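Local coordinates for segregation and condensation protein B (Mycobacterium tuberculosis, PDB 2Z99) that probably takes part in chromosome condensation and partition during cell division, as a winged-helix subunit of the SMC-ScpAB complex, at residues T142-D147 / T154-E159. Numbering follows the deposited sequence.
Sequences TEVGTD and TFATTE
Thr142 and Ala156 illustrate how a hairpin is joined by its backbone: Thr142 N bonds to Ala156 O at 2.9 Å, and Ala156 N returns the bond to Thr142 O at 3.1 Å. Farther along, the exchange slips by one residue. Val144 N reaches Thr154 O at 3.0 Å, yet Thr154 N goes to Gly145 O at 3.1 Å, approaching well above the carbonyl plane. Val144 and Gly145 together face Thr154, consistent with a classic beta bulge, whose first position characteristically has the near-helical psi seen at Val144 (-49°).

Side chains line the two faces. Glu143 CG lies 3.7 Å from Phe155 CE2; the two side chains run side by side, with carboxylate and ring planes 21° apart. On the face that carries Thr154 and Ala156, Val144 turns CG2 beside its own backbone N, which brings this methyl against Ala156 CB; the closeness of the fit is doubtful.

The second shell joins the hairpin to the helices. The Phe155 ring packs on Met132 and Leu136 of helix 129-137, while the Phe155 backbone bonds to Val115 of strand 115-116, which flanks strand 153-157 on its other side. Thr158, whose CG2 meets Thr142 CG2 at 4.0 Å, N-caps the following helix through OG1 to Phe161 N, and the same hydroxyl bonds to Gly139 O. Such a hairpin, set beside a helical bundle, is the wing of a winged-helix domain.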
loop_
_atom_site.group_PDB
_atom_site.type_symbol
_atom_site.label_atom_id
_atom_site.label_comp_id
_atom_site.label_asym_id
_atom_site.label_seq_id
_atom_site.Cartn_x
_atom_site.Cartn_y
_atom_site.Cartn_z
ATOM N N THR A 142 23.184 -5.736 31.008
ATOM C CA THR A 142 24.030 -4.552 30.984
ATOM C C THR A 142 25.277 -4.743 31.820
ATOM O O THR A 142 25.352 -5.660 32.634
ATOM C CB THR A 142 23.284 -3.322 31.515
ATOM O OG1 THR A 142 24.061 -2.148 31.246
ATOM C CG2 THR A 142 23.052 -3.444 33.018
ATOM N N GLU A 143 26.257 -3.873 31.610
ATOM C CA GLU A 143 27.500 -3.942 32.364
ATOM C C GLU A 143 27.245 -3.472 33.794
ATOM O O GLU A 143 26.679 -2.399 34.010
ATOM C CB GLU A 143 28.584 -3.070 31.710
ATOM C CG GLU A 143 28.932 -3.463 30.276
ATOM C CD GLU A 143 28.108 -2.716 29.238
ATOM O OE1 GLU A 143 26.933 -2.385 29.526
ATOM O OE2 GLU A 143 28.634 -2.470 28.126
ATOM N N VAL A 144 27.656 -4.284 34.765
ATOM C CA VAL A 144 27.472 -3.956 36.170
ATOM C C VAL A 144 28.754 -3.446 36.812
ATOM O O VAL A 144 28.751 -2.420 37.486
ATOM C CB VAL A 144 26.976 -5.173 36.956
ATOM C CG1 VAL A 144 26.947 -4.858 38.437
ATOM C CG2 VAL A 144 25.593 -5.555 36.476
ATOM N N GLY A 145 29.851 -4.164 36.607
ATOM C CA GLY A 145 31.109 -3.738 37.184
ATOM C C GLY A 145 32.287 -4.412 36.519
ATOM O O GLY A 145 32.409 -4.403 35.295
ATOM N N THR A 146 33.164 -4.989 37.330
ATOM C CA THR A 146 34.334 -5.682 36.813
ATOM C C THR A 146 34.705 -6.757 37.810
ATOM O O THR A 146 34.251 -6.729 38.950
ATOM C CB THR A 146 35.542 -4.746 36.673
ATOM O OG1 THR A 146 36.003 -4.372 37.977
ATOM C CG2 THR A 146 35.169 -3.500 35.896
ATOM N N ASP A 147 35.515 -7.714 37.380
ATOM C CA ASP A 147 35.951 -8.767 38.279
ATOM C C ASP A 147 37.240 -8.246 38.888
ATOM O O ASP A 147 38.177 -7.931 38.167
ATOM C CB ASP A 147 36.205 -10.066 37.509
ATOM C CG ASP A 147 36.701 -11.189 38.407
ATOM O OD1 ASP A 147 37.881 -11.160 38.804
ATOM O OD2 ASP A 147 35.914 -12.100 38.727
ATOM N N THR A 154 31.708 -7.288 34.292
ATOM C CA THR A 154 30.736 -8.286 34.702
ATOM C C THR A 154 29.387 -7.835 34.139
ATOM O O THR A 154 29.217 -6.656 33.808
ATOM C CB THR A 154 30.704 -8.386 36.251
ATOM O OG1 THR A 154 29.627 -9.234 36.672
ATOM C CG2 THR A 154 30.544 -7.011 36.865
ATOM N N PHE A 155 28.439 -8.766 34.020
ATOM C CA PHE A 155 27.124 -8.455 33.464
ATOM C C PHE A 155 25.975 -8.927 34.325
ATOM O O PHE A 155 26.131 -9.799 35.179
ATOM C CB PHE A 155 26.950 -9.087 32.069
ATOM C CG PHE A 155 27.829 -8.489 31.013
ATOM C CD1 PHE A 155 29.159 -8.873 30.896
ATOM C CD2 PHE A 155 27.340 -7.496 30.171
ATOM C CE1 PHE A 155 29.987 -8.281 29.963
ATOM C CE2 PHE A 155 28.162 -6.894 29.231
ATOM C CZ PHE A 155 29.485 -7.283 29.125
ATOM N N ALA A 156 24.806 -8.347 34.078
ATOM C CA ALA A 156 23.612 -8.729 34.803
ATOM C C ALA A 156 22.394 -8.424 33.960
ATOM O O ALA A 156 22.448 -7.622 33.026
ATOM C CB ALA A 156 23.533 -7.983 36.124
ATOM N N THR A 157 21.295 -9.086 34.285
ATOM C CA THR A 157 20.052 -8.869 33.587
ATOM C C THR A 157 19.497 -7.567 34.137
ATOM O O THR A 157 19.624 -7.285 35.327
ATOM C CB THR A 157 19.063 -9.999 33.861
ATOM O OG1 THR A 157 18.851 -10.121 35.274
ATOM C CG2 THR A 157 19.598 -11.310 33.322
ATOM N N THR A 158 18.897 -6.770 33.264
ATOM C CA THR A 158 18.336 -5.492 33.658
ATOM C C THR A 158 17.008 -5.680 34.370
ATOM O O THR A 158 16.647 -6.790 34.748
ATOM C CB THR A 158 18.106 -4.616 32.433
ATOM O OG1 THR A 158 17.104 -5.217 31.601
ATOM C CG2 THR A 158 19.402 -4.472 31.640
ATOM N N GLU A 159 16.289 -4.578 34.556
ATOM C CA GLU A 159 14.981 -4.597 35.199
ATOM C C GLU A 159 13.970 -4.948 34.110
ATOM O O GLU A 159 13.005 -5.678 34.343
ATOM C CB GLU A 159 14.658 -3.217 35.774
ATOM C CG GLU A 159 15.715 -2.651 36.716
ATOM C CD GLU A 159 15.874 -3.468 37.986
ATOM O OE1 GLU A 159 14.867 -3.647 38.712
ATOM O OE2 GLU A 159 17.006 -3.926 38.261
#